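Local atomic coordinates of glycoside hydrolase YxiA (Bacillus licheniformis, PDB entry 3LV4), a protein that probably hydrolyses the alpha-1,5-linked backbone of arabinan, as a calcium-binding glycoside hydrolase of family 43. Residues T24-G29 and S34-D39; Q45-S48 and G53-L56. All coordinates share one frame; numbering follows the deposited sequence.

Contact 1. Residues T24-G29 and S34-D39. With ACT (acetate ion), chain F.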
ATOM      1  N   THR A  24       3.408   7.914  19.063  1.00 15.24           N
ATOM      2  CA  THR A  24       2.317   6.966  18.868  1.00 14.91           C
ATOM      3  C   THR A  24       2.004   6.858  17.381  1.00 12.78           C
ATOM      4  O   THR A  24       2.001   7.866  16.679  1.00 13.00           O
ATOM      5  CB  THR A  24       1.051   7.429  19.617  1.00 15.44           C
ATOM      6  OG1 THR A  24       1.305   7.436  21.026  1.00 15.98           O
ATOM      7  CG2 THR A  24      -0.132   6.514  19.315  1.00 15.67           C
ATOM      8  N   TYR A  25       1.761   5.641  16.905  1.00 10.89           N
ATOM      9  CA  TYR A  25       1.393   5.434  15.506  1.00 10.54           C
ATOM     10  C   TYR A  25      -0.119   5.503  15.370  1.00 11.67           C
ATOM     11  O   TYR A  25      -0.846   4.899  16.159  1.00 14.16           O
ATOM     12  CB  TYR A  25       1.861   4.065  15.010  1.00 10.30           C
ATOM     13  CG  TYR A  25       3.362   3.885  15.001  1.00 12.09           C
ATOM     14  CD1 TYR A  25       4.131   4.352  13.939  1.00 14.14           C
ATOM     15  CD2 TYR A  25       4.010   3.235  16.046  1.00 13.64           C
ATOM     16  CE1 TYR A  25       5.504   4.190  13.925  1.00 15.14           C
ATOM     17  CE2 TYR A  25       5.379   3.067  16.042  1.00 14.16           C
ATOM     18  CZ  TYR A  25       6.121   3.545  14.977  1.00 17.50           C
ATOM     19  OH  TYR A  25       7.484   3.384  14.961  1.00 20.68           O
ATOM     20  N   TYR A  26      -0.582   6.239  14.364  1.00  9.71           N
ATOM     21  CA  TYR A  26      -1.997   6.304  14.035  1.00 10.04           C
ATOM     22  C   TYR A  26      -2.229   5.789  12.630  1.00 10.55           C
ATOM     23  O   TYR A  26      -1.385   5.976  11.754  1.00 12.29           O
ATOM     24  CB  TYR A  26      -2.485   7.756  14.123  1.00 10.49           C
ATOM     25  CG  TYR A  26      -2.544   8.274  15.533  1.00 11.77           C
ATOM     26  CD1 TYR A  26      -1.424   8.833  16.136  1.00 14.43           C
ATOM     27  CD2 TYR A  26      -3.725   8.202  16.265  1.00 12.53           C
ATOM     28  CE1 TYR A  26      -1.479   9.306  17.439  1.00 15.96           C
ATOM     29  CE2 TYR A  26      -3.790   8.667  17.563  1.00 14.79           C
ATOM     30  CZ  TYR A  26      -2.669   9.219  18.147  1.00 17.79           C
ATOM     31  OH  TYR A  26      -2.744   9.683  19.444  1.00 20.63           O
ATOM     32  N   VAL A  27      -3.365   5.129  12.416  1.00  9.25           N
ATOM     33  CA  VAL A  27      -3.839   4.886  11.061  1.00  8.18           C
ATOM     34  C   VAL A  27      -5.197   5.540  10.861  1.00  9.25           C
ATOM     35  O   VAL A  27      -6.087   5.438  11.720  1.00 10.35           O
ATOM     36  CB  VAL A  27      -3.902   3.380  10.682  1.00  6.64           C
ATOM     37  CG1 VAL A  27      -2.490   2.829  10.444  1.00  8.86           C
ATOM     38  CG2 VAL A  27      -4.665   2.572  11.739  1.00  6.05           C
ATOM     39  N   PHE A  28      -5.341   6.233   9.737  1.00  9.14           N
ATOM     40  CA  PHE A  28      -6.621   6.837   9.365  1.00  8.49           C
ATOM     41  C   PHE A  28      -7.096   6.172   8.093  1.00  7.37           C
ATOM     42  O   PHE A  28      -6.338   6.057   7.125  1.00  8.92           O
ATOM     43  CB  PHE A  28      -6.478   8.349   9.151  1.00  7.77           C
ATOM     44  CG  PHE A  28      -6.190   9.110  10.419  1.00  7.63           C
ATOM     45  CD1 PHE A  28      -4.885   9.282  10.859  1.00  8.93           C
ATOM     46  CD2 PHE A  28      -7.231   9.640  11.178  1.00  8.72           C
ATOM     47  CE1 PHE A  28      -4.618   9.977  12.032  1.00 10.86           C
ATOM     48  CE2 PHE A  28      -6.976  10.347  12.353  1.00  8.70           C
ATOM     49  CZ  PHE A  28      -5.668  10.509  12.785  1.00 10.91           C
ATOM     50  N   GLY A  29      -8.347   5.715   8.100  1.00  7.91           N
ATOM     51  CA  GLY A  29      -8.869   4.946   6.987  1.00 10.03           C
ATOM     52  C   GLY A  29     -10.210   5.455   6.521  1.00 10.04           C
ATOM     53  O   GLY A  29     -10.682   6.504   6.976  1.00 10.10           O
ATOM     54  N   SER A  34     -10.247   5.010  12.533  1.00  9.59           N
ATOM     55  CA  SER A  34      -8.873   5.240  12.971  1.00  9.43           C
ATOM     56  C   SER A  34      -8.497   4.357  14.153  1.00 11.00           C
ATOM     57  O   SER A  34      -9.362   3.844  14.872  1.00 10.35           O
ATOM     58  CB  SER A  34      -8.654   6.713  13.338  1.00  9.08           C
ATOM     59  OG  SER A  34      -9.455   7.092  14.447  1.00 11.70           O
ATOM     60  N   ALA A  35      -7.196   4.182  14.343  1.00 11.43           N
ATOM     61  CA  ALA A  35      -6.674   3.336  15.412  1.00 11.10           C
ATOM     62  C   ALA A  35      -5.283   3.811  15.757  1.00 10.58           C
ATOM     63  O   ALA A  35      -4.666   4.542  14.982  1.00 11.10           O
ATOM     64  CB  ALA A  35      -6.639   1.880  14.976  1.00 10.60           C
ATOM     65  N   LYS A  36      -4.783   3.401  16.919  1.00  9.46           N
ATOM     66  CA  LYS A  36      -3.450   3.814  17.328  1.00 10.83           C
ATOM     67  C   LYS A  36      -2.727   2.695  18.063  1.00 12.30           C
ATOM     68  O   LYS A  36      -3.359   1.776  18.598  1.00 13.43           O
ATOM     69  CB  LYS A  36      -3.517   5.067  18.207  1.00 11.41           C
ATOM     70  CG  LYS A  36      -4.300   4.877  19.500  1.00 13.57           C
ATOM     71  CD  LYS A  36      -4.160   6.088  20.415  1.00 16.76           C
ATOM     72  CE  LYS A  36      -5.186   6.057  21.532  1.00 19.22           C
ATOM     73  NZ  LYS A  36      -5.105   7.292  22.394  1.00 21.11           N
ATOM     74  N   SER A  37      -1.401   2.776  18.083  1.00 11.83           N
ATOM     75  CA  SER A  37      -0.586   1.804  18.812  1.00 12.86           C
ATOM     76  C   SER A  37       0.775   2.416  19.047  1.00 13.96           C
ATOM     77  O   SER A  37       1.175   3.341  18.338  1.00 14.00           O
ATOM     78  CB  SER A  37      -0.421   0.512  18.012  1.00 16.58           C
ATOM     79  OG  SER A  37       0.377   0.722  16.860  1.00 18.88           O
ATOM     80  N   THR A  38       1.503   1.900  20.030  1.00 13.32           N
ATOM     81  CA  THR A  38       2.883   2.326  20.208  1.00 13.28           C
ATOM     82  C   THR A  38       3.869   1.302  19.656  1.00 17.17           C
ATOM     83  O   THR A  38       5.061   1.592  19.536  1.00 18.92           O
ATOM     84  CB  THR A  38       3.224   2.578  21.682  1.00 17.10           C
ATOM     85  OG1 THR A  38       2.901   1.413  22.446  1.00 18.79           O
ATOM     86  CG2 THR A  38       2.458   3.785  22.219  1.00 18.31           C
ATOM     87  N   ASP A  39       3.384   0.106  19.321  1.00 16.03           N
ATOM     88  CA  ASP A  39       4.288  -0.974  18.922  1.00 16.63           C
ATOM     89  C   ASP A  39       4.002  -1.582  17.549  1.00 16.17           C
ATOM     90  O   ASP A  39       4.697  -2.500  17.132  1.00 17.69           O
ATOM     91  CB  ASP A  39       4.316  -2.078  19.988  1.00 16.39           C
ATOM     92  CG  ASP A  39       2.956  -2.728  20.198  1.00 18.06           C
ATOM     93  OD1 ASP A  39       1.999  -2.387  19.471  1.00 16.23           O
ATOM     94  OD2 ASP A  39       2.844  -3.583  21.100  1.00 18.04           O
TER
HETATM   95  C   ACT F 601       8.331   0.560  16.937  1.00 36.51           C
HETATM   96  O   ACT F 601       8.626   1.755  16.707  1.00 28.80           O
HETATM   97  OXT ACT F 601       7.856  -0.095  15.983  1.00 39.18           O
HETATM   98  CH3 ACT F 601       8.529  -0.045  18.289  1.00 35.49           C
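V27 and A35 face each other as an antiparallel hydrogen-bonded pair at the heart of the tightly packed part. V27 N reaches A35 O at 2.9 Å, A35 N returns the bond to V27 O, and Y25 and S37 repeat the exchange, with Y25 N 2.8 Å from S37 O. Beside this pairing V27 CG2 rests 3.9 Å from A35 CB; the small A35 side chain meets the branched valine through its one methyl. The ring of Y25, on the same face, turns its edge in plane to T38 O, while its hydroxyl gives a 2.6 Å hydrogen bond to O of an acetate probably left from crystallisation.

On the opposite face of the sheet, K36 CB sits over one face of the Y26 ring, a CH-pi contact with CB 4.0 Å from the centroid. With chi1 at 61°, K36 CG lies between its backbone N and carbonyl carbon, and the extended chain then runs alongside the tyrosine; both tips meet E114, NZ by a salt bridge and Y26 OH by a hydrogen bond. Lysine thus suits a place with an aromatic face beside the stem and a carboxylate, E114, at the tip.

Packing thins toward solvent, where T24 OG1 is 4.0 Å from the T38 CG2 methyl and the second strand passes into a turn. This hairpin forms the two middle strands of a four-stranded antiparallel blade, as in the five-bladed beta-propeller of family 43.

Contact 2. Residues Q45-S48 and G53-L56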
ATOM      1  N   GLN A  45      -8.783   0.691  18.779  1.00 12.54           N
ATOM      2  CA  GLN A  45      -9.722   1.331  17.869  1.00 13.94           C
ATOM      3  C   GLN A  45     -10.161   2.678  18.439  1.00 13.42           C
ATOM      4  O   GLN A  45     -10.577   2.763  19.593  1.00 16.00           O
ATOM      5  CB  GLN A  45     -10.941   0.435  17.650  1.00 13.58           C
ATOM      6  CG  GLN A  45     -11.833   0.877  16.500  1.00 13.21           C
ATOM      7  CD  GLN A  45     -11.405   0.266  15.184  1.00 13.44           C
ATOM      8  OE1 GLN A  45     -11.118  -0.934  15.112  1.00 13.88           O
ATOM      9  NE2 GLN A  45     -11.360   1.084  14.133  1.00 11.43           N
ATOM     10  N   ILE A  46     -10.071   3.728  17.630  1.00 11.72           N
ATOM     11  CA  ILE A  46     -10.509   5.054  18.062  1.00 12.08           C
ATOM     12  C   ILE A  46     -11.880   5.407  17.492  1.00 12.64           C
ATOM     13  O   ILE A  46     -12.751   5.917  18.210  1.00 12.99           O
ATOM     14  CB  ILE A  46      -9.501   6.147  17.664  1.00 13.34           C
ATOM     15  CG1 ILE A  46      -8.155   5.921  18.351  1.00 14.31           C
ATOM     16  CG2 ILE A  46     -10.043   7.537  18.013  1.00 16.67           C
ATOM     17  CD1 ILE A  46      -7.020   6.682  17.674  1.00 14.72           C
ATOM     18  N   SER A  47     -12.065   5.128  16.204  1.00 13.52           N
ATOM     19  CA  SER A  47     -13.321   5.405  15.508  1.00 13.70           C
ATOM     20  C   SER A  47     -13.501   4.374  14.395  1.00 14.02           C
ATOM     21  O   SER A  47     -12.514   3.776  13.951  1.00 11.89           O
ATOM     22  CB  SER A  47     -13.307   6.823  14.929  1.00 11.68           C
ATOM     23  OG  SER A  47     -12.278   6.977  13.961  1.00 11.76           O
ATOM     24  N   SER A  48     -14.743   4.184  13.931  1.00 12.95           N
ATOM     25  CA  SER A  48     -15.056   3.096  12.998  1.00 13.27           C
ATOM     26  C   SER A  48     -15.951   3.472  11.821  1.00 14.61           C
ATOM     27  O   SER A  48     -15.916   2.814  10.777  1.00 13.95           O
ATOM     28  CB  SER A  48     -15.701   1.933  13.746  1.00 15.92           C
ATOM     29  OG  SER A  48     -14.803   1.422  14.706  1.00 20.44           O
ATOM     30  N   GLY A  53     -20.880  12.160  16.590  1.00 13.71           N
ATOM     31  CA  GLY A  53     -20.148  11.715  17.765  1.00 12.37           C
ATOM     32  C   GLY A  53     -18.813  11.056  17.463  1.00 11.69           C
ATOM     33  O   GLY A  53     -18.051  10.746  18.380  1.00 12.22           O
ATOM     34  N   ASN A  54     -18.518  10.836  16.184  1.00 10.58           N
ATOM     35  CA  ASN A  54     -17.189  10.358  15.808  1.00 10.40           C
ATOM     36  C   ASN A  54     -16.142  11.355  16.323  1.00 11.75           C
ATOM     37  O   ASN A  54     -16.192  12.536  15.986  1.00 12.21           O
ATOM     38  CB  ASN A  54     -17.101  10.191  14.289  1.00 10.08           C
ATOM     39  CG  ASN A  54     -15.748   9.674  13.834  1.00 12.17           C
ATOM     40  OD1 ASN A  54     -14.715  10.240  14.174  1.00 12.90           O
ATOM     41  ND2 ASN A  54     -15.751   8.596  13.053  1.00 10.72           N
ATOM     42  N   PRO A  55     -15.197  10.891  17.160  1.00 10.83           N
ATOM     43  CA  PRO A  55     -14.300  11.837  17.836  1.00 12.56           C
ATOM     44  C   PRO A  55     -13.456  12.673  16.875  1.00 12.43           C
ATOM     45  O   PRO A  55     -13.092  13.803  17.215  1.00 13.65           O
ATOM     46  CB  PRO A  55     -13.400  10.933  18.692  1.00 11.94           C
ATOM     47  CG  PRO A  55     -13.595   9.558  18.158  1.00 13.34           C
ATOM     48  CD  PRO A  55     -14.964   9.504  17.580  1.00 13.32           C
ATOM     49  N   LEU A  56     -13.152  12.137  15.695  1.00 10.40           N
ATOM     50  CA  LEU A  56     -12.327  12.871  14.733  1.00  9.53           C
ATOM     51  C   LEU A  56     -13.073  14.091  14.200  1.00  9.72           C
ATOM     52  O   LEU A  56     -12.494  15.162  14.043  1.00 10.59           O
ATOM     53  CB  LEU A  56     -11.888  11.965  13.576  1.00  7.73           C
ATOM     54  CG  LEU A  56     -11.118  10.694  13.955  1.00 10.20           C
ATOM     55  CD1 LEU A  56     -10.742   9.915  12.704  1.00 11.88           C
ATOM     56  CD2 LEU A  56      -9.869  11.009  14.789  1.00  9.96           C
TER
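S47 points its short side chain at the turn formed by N54, P55 and L56. Its CB lies beside the N54 amide, 3.6 Å from N54 ND2, and also meets the proline ring, 4.1 Å from P55 CD. One bond further, OG comes to 3.5 Å from the L56 CD1 methyl. With chi1 at 62° that hydroxyl sits between the serine's own backbone N and carbonyl carbon, and its hydrogen bonds run to L32 O and S34 OG. Serine suits the spot: it is small enough to fit against the amide and the leucine, while its buried hydroxyl is satisfied by those two partners.

The turn is shaped by N54. Its OD1 accepts from L56 N at 2.9 Å, in the carbonyl plane, making an Asx turn, while ND2 donates to the carbonyl oxygens of S49 and L32. A leucine in its place would probably leave L56 N without its acceptor and S49 O without this donor, so that the turn is less firmly shaped beside S47.

P55 adds an apolar contact. Its CG lies 3.7 Å from I46 O and 4.1 Å from I46 CG2, the two side chains crossing at a slant near the surface, where its rigid ring lies against I46. Behind S47, the amide of Q45 braces the backbone: NE2 is 2.9 Å from S47 O, approaching from above the carbonyl plane, and also binds T12 O.

I46 and S47 together face S34 as a classic beta bulge. The contact lays the loop that leads to helix 60-63 against edge strand 44-47. L56 carries that loop inward, touching S34 of strand 33-37 and F28 of strand 24-29.

The centres of contact 1 and contact 2 lie about 12 Å apart within the same antiparallel sheet, and contact 1 closes along the chain before contact 2 opens. Strand 33-37 joins them: it pairs with strand 24-29 on one flank and with edge strand 44-47 on the other. S34 of contact 1 is the point where the two touch, its O lying 2.9 Å from I46 N, a probable hydrogen bond, and its OG packing 3.6 Å from L56 CD1. Contact 1 thus belongs to the interior of the blade, with F28 about 9 Å (side chain to side chain) from the predicted proton acceptor D15, whereas contact 2 finishes the blade's outer border, away from the annotated sites.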